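Glycosyl hydrolase (PDB 5NDX) probably hydrolyses O-glycosidic bonds as a family 39 glycoside hydrolase, a bacterial counterpart of human alpha-L-iduronidase. Local coordinates at residues A439-R444 / R607-R612; L523-V528 / I561-F566; P190-L195 / D247-H252. The protein carries 2 engineered substitutions. All blocks are in the same frame, centred on the assembly; numbering follows the deposited sequence.

Contact 1: residues A439-R444 / R607-R612; sequences AICLLR and RDAFGR. Unlike the reference sequence in segment 439-444: Ile440 (reference Leu). Unlike the reference sequence in segment 607-612: Arg607 (reference His). With SO4 (sulfate ion), chain G.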
loop_
_atom_site.group_PDB
_atom_site.type_symbol
_atom_site.label_atom_id
_atom_site.label_comp_id
_atom_site.label_asym_id
_atom_site.label_seq_id
_atom_site.Cartn_x
_atom_site.Cartn_y
_atom_site.Cartn_z
ATOM N N ALA A 439 20.286 13.866 -12.711
ATOM C CA ALA A 439 20.724 12.574 -12.179
ATOM C C ALA A 439 19.706 11.505 -12.594
ATOM O O ALA A 439 18.476 11.747 -12.596
ATOM C CB ALA A 439 20.836 12.639 -10.677
ATOM N N ILE A 440 20.238 10.356 -13.005
ATOM C CA ILE A 440 19.436 9.204 -13.409
ATOM C C ILE A 440 19.575 8.135 -12.324
ATOM O O ILE A 440 20.694 7.688 -12.078
ATOM C CB ILE A 440 19.902 8.656 -14.756
ATOM C CG1 ILE A 440 19.878 9.768 -15.815
ATOM C CG2 ILE A 440 19.010 7.476 -15.200
ATOM C CD1 ILE A 440 20.583 9.358 -17.127
ATOM N N CYS A 441 18.455 7.766 -11.678
ATOM C CA CYS A 441 18.387 6.739 -10.653
ATOM C C CYS A 441 17.536 5.613 -11.199
ATOM O O CYS A 441 16.428 5.866 -11.670
ATOM C CB CYS A 441 17.724 7.237 -9.339
ATOM S SG CYS A 441 18.375 8.852 -8.834
ATOM N N LEU A 442 18.084 4.391 -11.171
ATOM C CA LEU A 442 17.399 3.218 -11.669
ATOM C C LEU A 442 17.178 2.244 -10.525
ATOM O O LEU A 442 18.132 1.724 -9.978
ATOM C CB LEU A 442 18.226 2.557 -12.753
ATOM C CG LEU A 442 18.694 3.478 -13.875
ATOM C CD1 LEU A 442 19.768 2.783 -14.687
ATOM C CD2 LEU A 442 17.550 3.951 -14.753
ATOM N N LEU A 443 15.933 2.035 -10.144
ATOM C CA LEU A 443 15.577 1.088 -9.098
ATOM C C LEU A 443 14.931 -0.163 -9.752
ATOM O O LEU A 443 14.167 -0.024 -10.713
ATOM C CB LEU A 443 14.577 1.724 -8.164
ATOM C CG LEU A 443 15.044 2.965 -7.442
ATOM C CD1 LEU A 443 13.862 3.725 -6.900
ATOM C CD2 LEU A 443 15.930 2.518 -6.289
ATOM N N ARG A 444 15.213 -1.341 -9.200
ATOM C CA ARG A 444 14.799 -2.606 -9.790
ATOM C C ARG A 444 14.374 -3.597 -8.743
ATOM O O ARG A 444 15.062 -3.792 -7.715
ATOM C CB ARG A 444 15.966 -3.206 -10.592
ATOM C CG ARG A 444 15.807 -4.613 -11.180
ATOM C CD ARG A 444 14.664 -4.740 -12.140
ATOM N NE ARG A 444 14.841 -3.973 -13.353
ATOM C CZ ARG A 444 15.700 -4.275 -14.343
ATOM N NH1 ARG A 444 16.513 -5.316 -14.280
ATOM N NH2 ARG A 444 15.745 -3.510 -15.416
ATOM N N ARG A 607 20.190 12.238 1.507
ATOM C CA ARG A 607 21.130 12.372 0.395
ATOM C C ARG A 607 20.353 12.515 -0.899
ATOM O O ARG A 607 19.418 11.760 -1.138
ATOM C CB ARG A 607 22.048 11.179 0.277
ATOM C CG ARG A 607 23.240 11.253 1.193
ATOM C CD ARG A 607 24.437 10.481 0.650
ATOM N NE ARG A 607 25.424 10.467 1.724
ATOM C CZ ARG A 607 26.328 11.416 1.949
ATOM N NH1 ARG A 607 26.454 12.453 1.129
ATOM N NH2 ARG A 607 27.143 11.315 2.998
ATOM N N ASP A 608 20.691 13.515 -1.693
ATOM C CA ASP A 608 20.040 13.676 -2.953
ATOM C C ASP A 608 20.787 12.838 -3.994
ATOM O O ASP A 608 21.844 12.252 -3.715
ATOM C CB ASP A 608 19.894 15.137 -3.348
ATOM C CG ASP A 608 21.219 15.845 -3.625
ATOM O OD1 ASP A 608 22.256 15.192 -3.842
ATOM O OD2 ASP A 608 21.179 17.103 -3.623
ATOM N N ALA A 609 20.262 12.827 -5.198
ATOM C CA ALA A 609 20.853 11.989 -6.238
ATOM C C ALA A 609 22.194 12.550 -6.763
ATOM O O ALA A 609 22.923 11.850 -7.452
ATOM C CB ALA A 609 19.845 11.780 -7.362
ATOM N N PHE A 610 22.551 13.785 -6.386
ATOM C CA PHE A 610 23.840 14.345 -6.738
ATOM C C PHE A 610 24.894 14.049 -5.663
ATOM O O PHE A 610 25.943 14.603 -5.714
ATOM C CB PHE A 610 23.689 15.844 -7.048
ATOM C CG PHE A 610 22.710 16.097 -8.143
ATOM C CD1 PHE A 610 21.362 16.159 -7.875
ATOM C CD2 PHE A 610 23.124 16.158 -9.459
ATOM C CE1 PHE A 610 20.442 16.335 -8.882
ATOM C CE2 PHE A 610 22.200 16.310 -10.479
ATOM C CZ PHE A 610 20.866 16.393 -10.184
ATOM N N GLY A 611 24.605 13.173 -4.701
ATOM C CA GLY A 611 25.504 12.871 -3.612
ATOM C C GLY A 611 25.555 13.891 -2.456
ATOM O O GLY A 611 26.323 13.701 -1.550
ATOM N N ARG A 612 24.738 14.939 -2.450
ATOM C CA ARG A 612 24.831 15.910 -1.362
ATOM C C ARG A 612 24.040 15.463 -0.127
ATOM O O ARG A 612 22.898 15.060 -0.244
ATOM C CB ARG A 612 24.355 17.281 -1.820
ATOM C CG ARG A 612 25.208 17.844 -2.955
ATOM C CD ARG A 612 24.628 19.142 -3.508
ATOM N NE ARG A 612 23.337 18.869 -4.163
ATOM C CZ ARG A 612 22.890 19.454 -5.272
ATOM N NH1 ARG A 612 23.595 20.364 -5.912
ATOM N NH2 ARG A 612 21.683 19.153 -5.721
HETATM S S SO4 G . 29.385 13.828 3.413
HETATM O O1 SO4 G . 30.727 14.090 2.833
HETATM O O2 SO4 G . 28.351 14.059 2.381
HETATM O O3 SO4 G . 29.319 12.425 3.884
HETATM O O4 SO4 G . 29.145 14.739 4.557
#
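One face of the Phe610 ring is met by the methyl group of Ala439, a CH-pi contact in which CB stands 4.0 Å from the centroid of the Phe610 ring and 20° off its normal. The guanidinium of Arg612 has CB of Phe610 over one face, while its edge grips Asp608 side-on: Arg612 NE makes a 2.8 Å salt-bridge hydrogen bond to the syn lone pair of Asp608 OD2, which lies in the guanidinium plane; NH2 meets the same oxygen from above the carboxylate plane. The edge of the Arg607 guanidinium faces a sulfate ion, probably from the crystallisation liquor, with Arg607 NH2 2.6 Å from O3. Asp608 to Gly611 form a type I beta turn, whose tip presses on strand 436-445, and Asp608 OD1 also accepts the backbone N of Arg612. At the turn, Ala609 CB sits 3.6 Å from Ala439 CB and equally close to Cys441 SG. The thiol gets there because SG is anti to its carbonyl carbon (chi1 -46°). A serine in place of Phe610 removes the ring over the Ala439 methyl and would probably leave a gap between turn and strand. Outside the two segments, Arg612 NH2 makes a second salt bridge, to Asp527.

Contact 2: residues L523-V528 / I561-F566; sequences LVVPDV and ISPAIF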
loop_
_atom_site.group_PDB
_atom_site.type_symbol
_atom_site.label_atom_id
_atom_site.label_comp_id
_atom_site.label_asym_id
_atom_site.label_seq_id
_atom_site.Cartn_x
_atom_site.Cartn_y
_atom_site.Cartn_z
ATOM N N LEU A 523 14.115 7.463 -12.401
ATOM C CA LEU A 523 13.954 8.816 -11.931
ATOM C C LEU A 523 15.020 9.628 -12.609
ATOM O O LEU A 523 16.201 9.239 -12.585
ATOM C CB LEU A 523 14.157 8.890 -10.421
ATOM C CG LEU A 523 13.243 7.983 -9.580
ATOM C CD1 LEU A 523 13.645 7.982 -8.099
ATOM C CD2 LEU A 523 11.826 8.405 -9.725
ATOM N N VAL A 524 14.601 10.697 -13.275
ATOM C CA VAL A 524 15.523 11.651 -13.891
ATOM C C VAL A 524 15.204 13.013 -13.255
ATOM O O VAL A 524 14.122 13.559 -13.483
ATOM C CB VAL A 524 15.337 11.729 -15.384
ATOM C CG1 VAL A 524 16.322 12.718 -15.977
ATOM C CG2 VAL A 524 15.551 10.353 -16.039
ATOM N N VAL A 525 16.103 13.511 -12.406
ATOM C CA VAL A 525 15.767 14.652 -11.571
ATOM C C VAL A 525 16.756 15.814 -11.808
ATOM O O VAL A 525 17.920 15.567 -11.988
ATOM C CB VAL A 525 15.700 14.292 -10.088
ATOM C CG1 VAL A 525 14.645 13.247 -9.887
ATOM C CG2 VAL A 525 17.022 13.789 -9.537
ATOM N N PRO A 526 16.270 17.075 -11.816
ATOM C CA PRO A 526 17.152 18.209 -12.019
ATOM C C PRO A 526 17.949 18.531 -10.764
ATOM O O PRO A 526 17.661 18.036 -9.704
ATOM C CB PRO A 526 16.194 19.350 -12.364
ATOM C CG PRO A 526 14.952 19.002 -11.601
ATOM C CD PRO A 526 14.857 17.488 -11.741
ATOM N N ASP A 527 18.990 19.326 -10.924
ATOM C CA ASP A 527 19.825 19.785 -9.830
ATOM C C ASP A 527 19.201 21.090 -9.262
ATOM O O ASP A 527 19.159 22.090 -9.947
ATOM C CB ASP A 527 21.241 20.031 -10.356
ATOM C CG ASP A 527 22.200 20.515 -9.288
ATOM O OD1 ASP A 527 21.841 20.614 -8.117
ATOM O OD2 ASP A 527 23.343 20.818 -9.638
ATOM N N VAL A 528 18.671 21.071 -8.044
ATOM C CA VAL A 528 18.088 22.306 -7.504
ATOM C C VAL A 528 19.183 23.247 -6.931
ATOM O O VAL A 528 18.863 24.271 -6.460
ATOM C CB VAL A 528 16.994 22.052 -6.457
ATOM C CG1 VAL A 528 15.889 21.179 -7.049
ATOM C CG2 VAL A 528 17.563 21.440 -5.150
ATOM N N ILE A 561 9.302 17.516 -0.054
ATOM C CA ILE A 561 8.686 16.646 -1.098
ATOM C C ILE A 561 9.606 16.432 -2.316
ATOM O O ILE A 561 9.209 15.830 -3.292
ATOM C CB ILE A 561 7.266 17.141 -1.554
ATOM C CG1 ILE A 561 6.412 15.950 -2.042
ATOM C CG2 ILE A 561 7.346 18.273 -2.595
ATOM C CD1 ILE A 561 6.595 14.713 -1.195
ATOM N N SER A 562 10.865 16.835 -2.230
ATOM C CA SER A 562 11.860 16.519 -3.266
ATOM C C SER A 562 11.898 15.036 -3.703
ATOM O O SER A 562 11.769 14.132 -2.888
ATOM C CB SER A 562 13.225 16.963 -2.807
ATOM O OG SER A 562 13.232 18.358 -2.732
ATOM N N PRO A 563 12.031 14.782 -5.013
ATOM C CA PRO A 563 12.126 13.415 -5.541
ATOM C C PRO A 563 13.522 12.862 -5.382
ATOM O O PRO A 563 14.465 13.630 -5.270
ATOM C CB PRO A 563 11.829 13.600 -7.037
ATOM C CG PRO A 563 12.376 14.950 -7.327
ATOM C CD PRO A 563 12.020 15.774 -6.099
ATOM N N ALA A 564 13.654 11.539 -5.436
ATOM C CA ALA A 564 14.957 10.869 -5.487
ATOM C C ALA A 564 15.868 11.227 -4.293
ATOM O O ALA A 564 17.062 11.495 -4.454
ATOM C CB ALA A 564 15.664 11.160 -6.795
ATOM N N ILE A 565 15.261 11.237 -3.105
ATOM C CA ILE A 565 15.959 11.352 -1.834
ATOM C C ILE A 565 16.127 9.997 -1.167
ATOM O O ILE A 565 15.163 9.233 -1.060
ATOM C CB ILE A 565 15.203 12.275 -0.868
ATOM C CG1 ILE A 565 14.980 13.649 -1.515
ATOM C CG2 ILE A 565 16.003 12.456 0.420
ATOM C CD1 ILE A 565 16.257 14.429 -1.923
ATOM N N PHE A 566 17.350 9.721 -0.732
ATOM C CA PHE A 566 17.731 8.503 -0.047
ATOM C C PHE A 566 18.266 8.796 1.357
ATOM O O PHE A 566 18.945 9.804 1.555
ATOM C CB PHE A 566 18.850 7.845 -0.858
ATOM C CG PHE A 566 18.432 7.511 -2.246
ATOM C CD1 PHE A 566 18.584 8.416 -3.263
ATOM C CD2 PHE A 566 17.818 6.292 -2.510
ATOM C CE1 PHE A 566 18.194 8.098 -4.546
ATOM C CE2 PHE A 566 17.435 5.975 -3.801
ATOM C CZ PHE A 566 17.610 6.886 -4.808
#
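Val525 and Ala564 meet through aliphatic carbons alone, as does everything else that joins 523-528 to 561-566. Among the methyl contacts, Ala564 CB is the shared target: Val525 CG1 approaches to 3.9 Å from Ala564 CB, and Leu523 CD1 stands 4.0 Å from the same Ala564 CB. Both branches of Val525 take part, since CG2 also lies 4.0 Å from Ala564 CB. With CG1 anti to the carbonyl carbon (chi1 -60°), the valine presents its two methyls together to the alanine. The methyl-to-ring contact involves Pro563, whose CG is 3.8 Å from Val525 CG1; these two side chains slide past one another in opposite directions. Ala564 itself has a left-handed backbone conformation (phi 57°), and its CB bond points toward the strand. Leu523 and Val525 are alternate residues of a strand and therefore project from the same face of the sheet, whereas Val524, between them, points away. Strand 518-526 runs between strands 436-445 and 407-413, pairing its backbone with Cys441 and Ala439 on one side and with Val407 on the other; the loop before strand 566-572, part of the small antiparallel C-terminal sheet, thus rests on the large mixed sheet that holds strand 518-526.

Contact 3: residues P190-L195 / D247-H252; sequences PIFRAL and DYLKEH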
loop_
_atom_site.group_PDB
_atom_site.type_symbol
_atom_site.label_atom_id
_atom_site.label_comp_id
_atom_site.label_asym_id
_atom_site.label_seq_id
_atom_site.Cartn_x
_atom_site.Cartn_y
_atom_site.Cartn_z
ATOM N N PRO A 190 -27.010 -9.543 -5.161
ATOM C CA PRO A 190 -28.275 -8.999 -4.719
ATOM C C PRO A 190 -28.147 -7.787 -3.817
ATOM O O PRO A 190 -28.832 -6.788 -4.050
ATOM C CB PRO A 190 -28.906 -10.178 -3.965
ATOM C CG PRO A 190 -28.481 -11.348 -4.762
ATOM C CD PRO A 190 -27.029 -11.026 -5.090
ATOM N N ILE A 191 -27.269 -7.876 -2.811
ATOM C CA ILE A 191 -26.967 -6.751 -1.965
ATOM C C ILE A 191 -26.519 -5.519 -2.773
ATOM O O ILE A 191 -26.928 -4.417 -2.488
ATOM C CB ILE A 191 -25.876 -7.097 -0.929
ATOM C CG1 ILE A 191 -26.455 -7.985 0.177
ATOM C CG2 ILE A 191 -25.346 -5.822 -0.260
ATOM C CD1 ILE A 191 -27.389 -7.239 1.149
ATOM N N PHE A 192 -25.655 -5.721 -3.761
ATOM C CA PHE A 192 -25.147 -4.611 -4.539
ATOM C C PHE A 192 -26.302 -3.954 -5.272
ATOM O O PHE A 192 -26.488 -2.773 -5.159
ATOM C CB PHE A 192 -24.042 -5.021 -5.503
ATOM C CG PHE A 192 -23.610 -3.908 -6.411
ATOM C CD1 PHE A 192 -24.259 -3.687 -7.642
ATOM C CD2 PHE A 192 -22.547 -3.084 -6.067
ATOM C CE1 PHE A 192 -23.874 -2.636 -8.479
ATOM C CE2 PHE A 192 -22.170 -2.030 -6.890
ATOM C CZ PHE A 192 -22.824 -1.799 -8.097
ATOM N N ARG A 193 -27.061 -4.744 -6.015
ATOM C CA ARG A 193 -28.195 -4.218 -6.788
ATOM C C ARG A 193 -29.200 -3.537 -5.908
ATOM O O ARG A 193 -29.686 -2.456 -6.247
ATOM C CB ARG A 193 -28.862 -5.316 -7.605
ATOM C CG ARG A 193 -27.976 -5.753 -8.755
ATOM C CD ARG A 193 -28.675 -6.691 -9.740
ATOM N NE ARG A 193 -28.377 -8.066 -9.389
ATOM C CZ ARG A 193 -29.205 -8.963 -8.850
ATOM N NH1 ARG A 193 -28.741 -10.180 -8.573
ATOM N NH2 ARG A 193 -30.473 -8.690 -8.584
ATOM N N ALA A 194 -29.452 -4.134 -4.752
ATOM C CA ALA A 194 -30.380 -3.544 -3.788
ATOM C C ALA A 194 -29.924 -2.195 -3.262
ATOM O O ALA A 194 -30.738 -1.278 -3.112
ATOM C CB ALA A 194 -30.621 -4.505 -2.637
ATOM N N LEU A 195 -28.628 -2.023 -2.986
ATOM C CA LEU A 195 -28.190 -0.755 -2.389
ATOM C C LEU A 195 -28.258 0.356 -3.429
ATOM O O LEU A 195 -28.592 1.503 -3.136
ATOM C CB LEU A 195 -26.790 -0.882 -1.812
ATOM C CG LEU A 195 -26.225 0.087 -0.747
ATOM C CD1 LEU A 195 -25.072 0.937 -1.253
ATOM C CD2 LEU A 195 -27.229 0.947 -0.013
ATOM N N ASP A 247 -21.418 -0.376 -16.552
ATOM C CA ASP A 247 -22.488 -0.517 -17.555
ATOM C C ASP A 247 -23.865 -0.755 -16.929
ATOM O O ASP A 247 -24.848 -0.200 -17.387
ATOM C CB ASP A 247 -22.219 -1.666 -18.533
ATOM C CG ASP A 247 -21.094 -1.369 -19.500
ATOM O OD1 ASP A 247 -20.793 -0.180 -19.728
ATOM O OD2 ASP A 247 -20.510 -2.339 -20.032
ATOM N N TYR A 248 -23.912 -1.583 -15.895
ATOM C CA TYR A 248 -25.104 -1.812 -15.141
ATOM C C TYR A 248 -25.633 -0.512 -14.539
ATOM O O TYR A 248 -26.840 -0.261 -14.580
ATOM C CB TYR A 248 -24.862 -2.860 -14.070
ATOM C CG TYR A 248 -26.059 -3.102 -13.206
ATOM C CD1 TYR A 248 -26.302 -2.312 -12.079
ATOM C CD2 TYR A 248 -26.955 -4.156 -13.492
ATOM C CE1 TYR A 248 -27.428 -2.522 -11.277
ATOM C CE2 TYR A 248 -28.084 -4.378 -12.693
ATOM C CZ TYR A 248 -28.329 -3.554 -11.600
ATOM O OH TYR A 248 -29.431 -3.792 -10.783
ATOM N N LEU A 249 -24.754 0.309 -13.995
ATOM C CA LEU A 249 -25.165 1.592 -13.456
ATOM C C LEU A 249 -25.629 2.557 -14.537
ATOM O O LEU A 249 -26.598 3.275 -14.310
ATOM C CB LEU A 249 -24.053 2.282 -12.649
ATOM C CG LEU A 249 -23.522 1.524 -11.431
ATOM C CD1 LEU A 249 -22.263 2.165 -10.893
ATOM C CD2 LEU A 249 -24.557 1.434 -10.344
ATOM N N LYS A 250 -24.932 2.607 -15.669
ATOM C CA LYS A 250 -25.300 3.521 -16.735
ATOM C C LYS A 250 -26.734 3.199 -17.220
ATOM O O LYS A 250 -27.504 4.105 -17.430
ATOM C CB LYS A 250 -24.325 3.492 -17.917
ATOM C CG LYS A 250 -22.976 4.195 -17.713
ATOM C CD LYS A 250 -22.169 4.203 -19.027
ATOM C CE LYS A 250 -20.706 4.633 -18.860
ATOM N NZ LYS A 250 -20.456 5.965 -18.206
ATOM N N GLU A 251 -27.067 1.914 -17.339
ATOM C CA GLU A 251 -28.360 1.476 -17.834
ATOM C C GLU A 251 -29.462 1.645 -16.798
ATOM O O GLU A 251 -30.506 2.194 -17.111
ATOM C CB GLU A 251 -28.302 0.017 -18.267
ATOM C CG GLU A 251 -29.365 -0.366 -19.297
ATOM C CD GLU A 251 -29.745 -1.840 -19.215
ATOM O OE1 GLU A 251 -29.273 -2.661 -20.041
ATOM O OE2 GLU A 251 -30.506 -2.180 -18.287
ATOM N N HIS A 252 -29.230 1.179 -15.574
ATOM C CA HIS A 252 -30.270 1.139 -14.535
ATOM C C HIS A 252 -30.319 2.281 -13.550
ATOM O O HIS A 252 -31.354 2.488 -12.936
ATOM C CB HIS A 252 -30.141 -0.140 -13.726
ATOM C CG HIS A 252 -30.496 -1.345 -14.503
ATOM N ND1 HIS A 252 -29.574 -2.303 -14.852
ATOM C CD2 HIS A 252 -31.668 -1.725 -15.053
ATOM C CE1 HIS A 252 -30.170 -3.242 -15.561
ATOM N NE2 HIS A 252 -31.443 -2.911 -15.697
#
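Phe192 and Tyr248 meet on the buried but loosely touching side of this contact, where helix 190-200 faces helix 235-252. CD1 of Tyr248 comes to the edge of the Phe192 ring, 4.4 Å from CE1 of Phe192, and Leu249 CD2 lies 4.3 Å from Phe192 CZ. Behind Phe192 stand Pro182 and Thr184 of strand 179-184, together with Ile217 and Ile219 of strand 216-219, so the helices pack on neighbouring strands of the TIM barrel. The axes of the two segments come no nearer than 12.2 Å, and their N-to-C directions differ by 37°, leaving the long side chains to span the interval. The close packing is on the solvent side, where the exposed Arg193 crosses Tyr248 at about a right angle. Here the Tyr248 hydroxyl meets only the carbons of the Arg193 stem, with Arg193 CD 3.2 Å from Tyr248 OH. Tyr248 extends that far because CG is anti to the backbone N (chi1 178°). The arginine's bend at chi3 goes with NE hydrogen-bonding to Leu188 O. His252 ND1 lies over one face of the Tyr248 ring and makes a weak hydrogen bond to Tyr248 O. The chemistry thus implies that van der Waals contact, rather than pairing of polar groups, joins the two helices at this point.

Contact 3 comes first along the chain and lies on the opposite side of the chain's centre from the other two: its centre is about 49 Å from that of contact 1 and about 45 Å from that of contact 2. It joins two helices on the outside of the TIM barrel. Contacts 1 and 2 have centres about 7 Å apart, and contact 2 is nested inside the chain loop that contact 1 closes. They share one sheet through the neighbouring strands 436-445 and 518-526, against which two loops of the C-terminal beta region are pressed. Contact between Phe610 and Pro526, and a probable backbone hydrogen bond from Arg607 to Phe566, make them one continuous interface. Contact 3 is thus packing on the barrel's outside, whereas contacts 1 and 2 probably seat the C-terminal beta region on the neighbouring sheet.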